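Local coordinates for protein putative oxidoreductase yhhX (Escherichia coli K-12, PDB 3F4L) that is probably an NAD(P)-dependent oxidoreductase of the Gfo/Idh/MocA family, possibly a scyllo-inositol dehydrogenase, at residues V69-C72 / S77-E80; R84-G89 / F109-S114; K96-T99 / Q104-E107. One frame throughout, in Å; residues are numbered along the deposited sequence.

How the interactions relate
Read from the N terminus, interaction 1 comes first: the end of strand 66-71 meets the start of helix 78-87 and closes a short loop, with four residues between its segments. The same helix ends in interaction 2, where 84-89 pack against 109-114 of helix 102-115, closing a longer excursion through strand 91-94. Interaction 3 falls wholly within that excursion, joining the loop 96-99 to the beginning of helix 102-115. Neighbouring contacts touch: Val69 packs on Ala85 (1 and 2), His78 ND1 bonds Pro97 O (1 and 3), and the rings of Phe98 and Phe109 meet (3 and 2). Together they tie strand 66-71, helices 78-87 and 102-115 and the loop before the latter.

Interaction 1: residues V69-C72 / S77-E80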
loop_
_atom_site.group_PDB
_atom_site.type_symbol
_atom_site.label_atom_id
_atom_site.label_comp_id
_atom_site.label_asym_id
_atom_site.label_seq_id
_atom_site.Cartn_x
_atom_site.Cartn_y
_atom_site.Cartn_z
ATOM N N VAL A 69 4.539 -22.865 -32.200
ATOM C CA VAL A 69 5.894 -23.021 -31.688
ATOM C C VAL A 69 5.943 -22.278 -30.353
ATOM O O VAL A 69 5.527 -21.130 -30.268
ATOM C CB VAL A 69 6.930 -22.423 -32.667
ATOM C CG1 VAL A 69 8.305 -22.430 -32.038
ATOM C CG2 VAL A 69 6.933 -23.245 -33.970
ATOM N N VAL A 70 6.427 -22.944 -29.310
ATOM C CA VAL A 70 6.504 -22.322 -27.984
ATOM C C VAL A 70 7.967 -22.050 -27.629
ATOM O O VAL A 70 8.738 -22.974 -27.437
ATOM C CB VAL A 70 5.868 -23.242 -26.931
ATOM C CG1 VAL A 70 5.783 -22.538 -25.573
ATOM C CG2 VAL A 70 4.489 -23.664 -27.402
ATOM N N VAL A 71 8.337 -20.776 -27.548
ATOM C CA VAL A 71 9.709 -20.383 -27.250
ATOM C C VAL A 71 9.948 -20.263 -25.746
ATOM O O VAL A 71 9.404 -19.372 -25.092
ATOM C CB VAL A 71 10.032 -19.048 -27.922
ATOM C CG1 VAL A 71 11.491 -18.704 -27.714
ATOM C CG2 VAL A 71 9.692 -19.128 -29.408
ATOM N N CYS A 72 10.761 -21.171 -25.215
ATOM C CA CYS A 72 11.071 -21.222 -23.786
ATOM C C CYS A 72 12.565 -21.196 -23.518
ATOM O O CYS A 72 13.013 -21.718 -22.504
ATOM C CB CYS A 72 10.523 -22.506 -23.173
ATOM S SG CYS A 72 8.819 -22.839 -23.559
ATOM N N SER A 77 17.111 -14.757 -26.508
ATOM C CA SER A 77 16.904 -15.355 -27.818
ATOM C C SER A 77 15.436 -15.417 -28.215
ATOM O O SER A 77 15.101 -15.908 -29.294
ATOM C CB SER A 77 17.539 -16.753 -27.864
ATOM O OG SER A 77 16.949 -17.634 -26.926
ATOM N N HIS A 78 14.561 -14.897 -27.357
ATOM C CA HIS A 78 13.131 -14.913 -27.641
ATOM C C HIS A 78 12.752 -14.195 -28.929
ATOM O O HIS A 78 12.002 -14.729 -29.741
ATOM C CB HIS A 78 12.334 -14.312 -26.477
ATOM C CG HIS A 78 12.275 -15.190 -25.268
ATOM N ND1 HIS A 78 11.506 -14.883 -24.164
ATOM C CD2 HIS A 78 12.897 -16.359 -24.983
ATOM C CE1 HIS A 78 11.658 -15.828 -23.252
ATOM N NE2 HIS A 78 12.496 -16.734 -23.723
ATOM N N PHE A 79 13.261 -12.986 -29.128
ATOM C CA PHE A 79 12.918 -12.256 -30.342
ATOM C C PHE A 79 13.348 -13.017 -31.590
ATOM O O PHE A 79 12.565 -13.188 -32.530
ATOM C CB PHE A 79 13.578 -10.878 -30.368
ATOM C CG PHE A 79 13.366 -10.145 -31.659
ATOM C CD1 PHE A 79 12.124 -9.601 -31.962
ATOM C CD2 PHE A 79 14.389 -10.054 -32.602
ATOM C CE1 PHE A 79 11.901 -8.980 -33.186
ATOM C CE2 PHE A 79 14.175 -9.433 -33.830
ATOM C CZ PHE A 79 12.929 -8.895 -34.122
ATOM N N GLU A 80 14.600 -13.463 -31.584
ATOM C CA GLU A 80 15.171 -14.188 -32.713
ATOM C C GLU A 80 14.397 -15.453 -33.069
ATOM O O GLU A 80 14.062 -15.667 -34.233
ATOM C CB GLU A 80 16.636 -14.531 -32.425
ATOM C CG GLU A 80 17.391 -15.098 -33.617
ATOM C CD GLU A 80 17.413 -14.151 -34.810
ATOM O OE1 GLU A 80 17.977 -14.529 -35.864
ATOM O OE2 GLU A 80 16.867 -13.030 -34.696
#
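Val71 and His78 meet within the beta-alpha-beta unit of strand 66-71, helix 78-87 and strand 91-94 in the Rossmann domain, where the first strand runs through a loop into the helix. The strand is central in the parallel sheet, bonded through its backbone to strands 3-8 and 91-94. Ser77 OG is hydrogen-bonded to Thr73 OG1 and to His74 O, both in the connecting loop. His78, in helix 78-87, carries the contact. Its CG stands anti to the carbonyl carbon (chi1 -73°), which brings the ring's CD2 near Val71. CD2 comes 3.9 Å from Val71 CG1, the methyl that lies anti to the valine's backbone N, and the same CG1 is 4.1 Å from His78 CA. The two side chains run antiparallel, alongside one another. Both ring nitrogens reach backbone carbonyls beyond this pair: NE2 is hydrogen-bonded to Thr73 O and ND1 to Pro97 O, which fixes the rotation of the buried ring and ties the loop after strand 91-94 to the helix start. Phe79 turns away from the strand and lies against Gln104, Glu107 and Leu108 of helix 102-115. On the strand side Cys72 points away from the helix, its side chain against Ser13, Thr14 and His18 of helix 12-22. Over one face of the His78 ring, offset toward the rim, sits Val71 O, 4.2 Å above the plane.

Interaction 2: residues R84-G89 / F109-S114; sequences RALEAG and FALAKS
Leu86 and Leu111 pack together where two crossover helices of the Rossmann fold, 78-87 and 102-115, lie side by side over the parallel sheet. The tight part is a small apolar patch: Leu111 CD2 lies 3.8 Å from Leu86 CB and 4.0 Å from Leu86 CD1, the two side chains running past each other in opposite directions. Ala112 completes it, its CB 4.1 Å from Leu86 CD1, and the small side chain lets the CA atoms of Leu86 and Ala112 approach to 6.4 Å. Val119 of strand 119-121 backs both Leu86 and Ala112. In Leu111, CG anti to the backbone N (chi1 174°) carries CD2 to Leu86 CB. An alanine here would remove CG and both methyls and is likely to open a gap beside Leu86 CB and strip Glu87 CG of its apolar neighbour. The solvent side is looser: the chain of exposed Glu87 lies roughly perpendicular to that of Leu111, giving only CG, 4.1 Å from CD2. Beyond it Gly89, with positive phi, ends helix 78-87 in a Schellman motif. On the other helix, Ser114 OG donates a 2.6 Å hydrogen bond to Leu111 O, meeting it at a C=O...OG angle of 124°.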
loop_
_atom_site.group_PDB
_atom_site.type_symbol
_atom_site.label_atom_id
_atom_site.label_comp_id
_atom_site.label_asym_id
_atom_site.label_seq_id
_atom_site.Cartn_x
_atom_site.Cartn_y
_atom_site.Cartn_z
ATOM N N ARG A 84 11.880 -16.073 -36.346
ATOM C CA ARG A 84 12.169 -17.177 -37.251
ATOM C C ARG A 84 10.950 -18.077 -37.395
ATOM O O ARG A 84 10.632 -18.519 -38.500
ATOM C CB ARG A 84 13.375 -17.974 -36.752
ATOM C CG ARG A 84 14.699 -17.264 -36.976
ATOM C CD ARG A 84 15.866 -18.135 -36.560
ATOM N NE ARG A 84 15.917 -19.391 -37.308
ATOM C CZ ARG A 84 16.852 -20.318 -37.126
ATOM N NH1 ARG A 84 17.804 -20.125 -36.221
ATOM N NH2 ARG A 84 16.849 -21.428 -37.853
ATOM N N ALA A 85 10.256 -18.334 -36.288
ATOM C CA ALA A 85 9.065 -19.176 -36.334
ATOM C C ALA A 85 7.983 -18.507 -37.184
ATOM O O ALA A 85 7.357 -19.152 -38.016
ATOM C CB ALA A 85 8.545 -19.438 -34.928
ATOM N N LEU A 86 7.766 -17.211 -36.991
ATOM C CA LEU A 86 6.746 -16.525 -37.782
ATOM C C LEU A 86 7.075 -16.548 -39.281
ATOM O O LEU A 86 6.180 -16.697 -40.119
ATOM C CB LEU A 86 6.586 -15.074 -37.320
ATOM C CG LEU A 86 5.946 -14.898 -35.943
ATOM C CD1 LEU A 86 5.998 -13.433 -35.536
ATOM C CD2 LEU A 86 4.509 -15.414 -35.978
ATOM N N GLU A 87 8.354 -16.406 -39.618
ATOM C CA GLU A 87 8.762 -16.418 -41.021
ATOM C C GLU A 87 8.569 -17.806 -41.625
ATOM O O GLU A 87 8.428 -17.946 -42.844
ATOM C CB GLU A 87 10.221 -15.959 -41.153
ATOM C CG GLU A 87 10.444 -14.564 -40.578
ATOM C CD GLU A 87 11.894 -14.114 -40.593
ATOM O OE1 GLU A 87 12.793 -14.943 -40.338
ATOM O OE2 GLU A 87 12.135 -12.912 -40.839
ATOM N N ALA A 88 8.546 -18.829 -40.770
ATOM C CA ALA A 88 8.346 -20.197 -41.231
ATOM C C ALA A 88 6.853 -20.500 -41.306
ATOM O O ALA A 88 6.448 -21.623 -41.615
ATOM C CB ALA A 88 9.039 -21.180 -40.301
ATOM N N GLY A 89 6.047 -19.482 -41.014
ATOM C CA GLY A 89 4.605 -19.613 -41.075
ATOM C C GLY A 89 3.936 -20.227 -39.863
ATOM O O GLY A 89 2.817 -20.710 -39.957
ATOM N N PHE A 109 4.586 -8.161 -33.700
ATOM C CA PHE A 109 3.159 -8.088 -34.002
ATOM C C PHE A 109 2.905 -7.707 -35.469
ATOM O O PHE A 109 2.016 -8.266 -36.115
ATOM C CB PHE A 109 2.471 -7.080 -33.072
ATOM C CG PHE A 109 2.401 -7.521 -31.638
ATOM C CD1 PHE A 109 1.764 -8.714 -31.296
ATOM C CD2 PHE A 109 2.935 -6.734 -30.630
ATOM C CE1 PHE A 109 1.656 -9.109 -29.964
ATOM C CE2 PHE A 109 2.834 -7.117 -29.296
ATOM C CZ PHE A 109 2.191 -8.310 -28.963
ATOM N N ALA A 110 3.687 -6.767 -35.994
ATOM C CA ALA A 110 3.531 -6.353 -37.389
ATOM C C ALA A 110 3.778 -7.543 -38.319
ATOM O O ALA A 110 2.994 -7.808 -39.236
ATOM C CB ALA A 110 4.493 -5.223 -37.710
ATOM N N LEU A 111 4.868 -8.263 -38.072
ATOM C CA LEU A 111 5.197 -9.435 -38.870
ATOM C C LEU A 111 4.070 -10.468 -38.807
ATOM O O LEU A 111 3.618 -10.972 -39.835
ATOM C CB LEU A 111 6.495 -10.065 -38.363
ATOM C CG LEU A 111 6.896 -11.398 -39.003
ATOM C CD1 LEU A 111 6.967 -11.241 -40.519
ATOM C CD2 LEU A 111 8.237 -11.852 -38.448
ATOM N N ALA A 112 3.614 -10.785 -37.596
ATOM C CA ALA A 112 2.541 -11.763 -37.429
ATOM C C ALA A 112 1.293 -11.359 -38.208
ATOM O O ALA A 112 0.684 -12.178 -38.902
ATOM C CB ALA A 112 2.200 -11.922 -35.946
ATOM N N LYS A 113 0.912 -10.093 -38.080
ATOM C CA LYS A 113 -0.264 -9.566 -38.765
ATOM C C LYS A 113 -0.182 -9.746 -40.281
ATOM O O LYS A 113 -1.147 -10.174 -40.916
ATOM C CB LYS A 113 -0.445 -8.081 -38.431
ATOM C CG LYS A 113 -0.865 -7.815 -36.991
ATOM C CD LYS A 113 -0.875 -6.322 -36.652
ATOM C CE LYS A 113 0.540 -5.754 -36.591
ATOM N NZ LYS A 113 0.592 -4.318 -36.201
ATOM N N SER A 114 0.976 -9.431 -40.855
ATOM C CA SER A 114 1.169 -9.543 -42.300
ATOM C C SER A 114 1.068 -10.977 -42.802
ATOM O O SER A 114 0.849 -11.210 -43.991
ATOM C CB SER A 114 2.528 -8.967 -42.692
ATOM O OG SER A 114 3.579 -9.771 -42.187
#

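Interaction 3: residues K96-T99 / Q104-E107; sequences KPFT and QAKE
Thr99 OG1 is hydrogen-bonded to Thr101 O and at the same time rests against Ala105, 3.3 Å from its CB. Ala105 N is near as well, but the angle is too poor for a bond. The chi1 of 51° sets the hydroxyl between the threonine's own backbone N and carbonyl carbon, and so turns it onto the helix. CG2 also lies against Ala105, 3.8 Å from its N, while Thr99 CB faces Gln104 CB at 3.9 Å; the threonine thus packs against the first turn of helix 102-115. Thr101 serves both partners, since its OG1 is hydrogen-bonded to Gln104 N. The segment 96-99 is the loop between strand 91-94 and this helix in the Rossmann domain. Lys96 and Pro97, joined by a cis peptide bond, complete the Glu-Lys-Pro signature of Gfo/Idh/MocA enzymes, which in relatives lies by the active site; here the Lys96 side chain reaches Tyr122, Asn124, Val177 and His178. One residue on, Phe98 is buried, and its CG, anti to the backbone N (chi1 -165°), brings the CD2 edge of the ring to Ala105 CB. That methyl lies in the ring plane, 3.9 Å from CD2 and 4.2 Å from CE2. Helix 319-331 covers the contact, Val322 touching Phe98 and Leu326 touching both Thr99 and Ala105.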
loop_
_atom_site.group_PDB
_atom_site.type_symbol
_atom_site.label_atom_id
_atom_site.label_comp_id
_atom_site.label_asym_id
_atom_site.label_seq_id
_atom_site.Cartn_x
_atom_site.Cartn_y
_atom_site.Cartn_z
ATOM N N LYS A 96 7.970 -15.411 -20.795
ATOM C CA LYS A 96 8.503 -14.143 -20.292
ATOM C C LYS A 96 10.027 -14.107 -20.417
ATOM O O LYS A 96 10.701 -15.080 -20.094
ATOM C CB LYS A 96 8.103 -13.957 -18.820
ATOM C CG LYS A 96 6.594 -14.042 -18.562
ATOM C CD LYS A 96 6.033 -15.474 -18.692
ATOM C CE LYS A 96 6.584 -16.388 -17.591
ATOM N NZ LYS A 96 5.871 -17.696 -17.485
ATOM N N PRO A 97 10.595 -12.992 -20.909
ATOM C CA PRO A 97 9.955 -11.759 -21.379
ATOM C C PRO A 97 9.650 -11.889 -22.872
ATOM O O PRO A 97 10.424 -12.490 -23.610
ATOM C CB PRO A 97 11.023 -10.683 -21.127
ATOM C CG PRO A 97 12.222 -11.434 -20.520
ATOM C CD PRO A 97 12.055 -12.847 -20.960
ATOM N N PHE A 98 8.529 -11.327 -23.302
ATOM C CA PHE A 98 8.110 -11.376 -24.704
ATOM C C PHE A 98 9.262 -10.987 -25.628
ATOM O O PHE A 98 9.637 -11.734 -26.532
ATOM C CB PHE A 98 6.930 -10.426 -24.914
ATOM C CG PHE A 98 6.204 -10.643 -26.204
ATOM C CD1 PHE A 98 5.715 -11.904 -26.535
ATOM C CD2 PHE A 98 6.006 -9.592 -27.086
ATOM C CE1 PHE A 98 5.036 -12.118 -27.732
ATOM C CE2 PHE A 98 5.325 -9.794 -28.293
ATOM C CZ PHE A 98 4.840 -11.061 -28.612
ATOM N N THR A 99 9.818 -9.806 -25.385
ATOM C CA THR A 99 10.947 -9.289 -26.154
ATOM C C THR A 99 11.749 -8.413 -25.217
ATOM O O THR A 99 11.255 -8.012 -24.160
ATOM C CB THR A 99 10.506 -8.416 -27.358
ATOM O OG1 THR A 99 9.573 -7.419 -26.918
ATOM C CG2 THR A 99 9.875 -9.276 -28.441
ATOM N N GLN A 104 10.906 -4.092 -30.501
ATOM C CA GLN A 104 10.947 -5.468 -30.993
ATOM C C GLN A 104 9.578 -6.126 -30.879
ATOM O O GLN A 104 9.177 -6.894 -31.754
ATOM C CB GLN A 104 11.975 -6.296 -30.221
ATOM C CG GLN A 104 13.402 -6.033 -30.632
ATOM C CD GLN A 104 14.396 -6.787 -29.781
ATOM O OE1 GLN A 104 14.616 -6.451 -28.616
ATOM N NE2 GLN A 104 14.998 -7.820 -30.353
ATOM N N ALA A 105 8.867 -5.831 -29.795
ATOM C CA ALA A 105 7.537 -6.390 -29.594
ATOM C C ALA A 105 6.643 -5.891 -30.722
ATOM O O ALA A 105 5.921 -6.662 -31.352
ATOM C CB ALA A 105 6.976 -5.947 -28.253
ATOM N N LYS A 106 6.708 -4.590 -30.981
ATOM C CA LYS A 106 5.897 -4.000 -32.035
ATOM C C LYS A 106 6.237 -4.621 -33.382
ATOM O O LYS A 106 5.360 -4.797 -34.222
ATOM C CB LYS A 106 6.106 -2.484 -32.075
ATOM C CG LYS A 106 5.584 -1.779 -30.830
ATOM C CD LYS A 106 5.649 -0.261 -30.951
ATOM C CE LYS A 106 4.983 0.382 -29.750
ATOM N NZ LYS A 106 5.171 1.853 -29.684
ATOM N N GLU A 107 7.508 -4.961 -33.573
ATOM C CA GLU A 107 7.971 -5.569 -34.818
ATOM C C GLU A 107 7.423 -6.989 -34.977
ATOM O O GLU A 107 7.070 -7.418 -36.077
ATOM C CB GLU A 107 9.497 -5.608 -34.836
ATOM C CG GLU A 107 10.090 -5.981 -36.179
ATOM C CD GLU A 107 11.605 -5.956 -36.158
ATOM O OE1 GLU A 107 12.171 -5.034 -35.525
ATOM O OE2 GLU A 107 12.227 -6.846 -36.777
#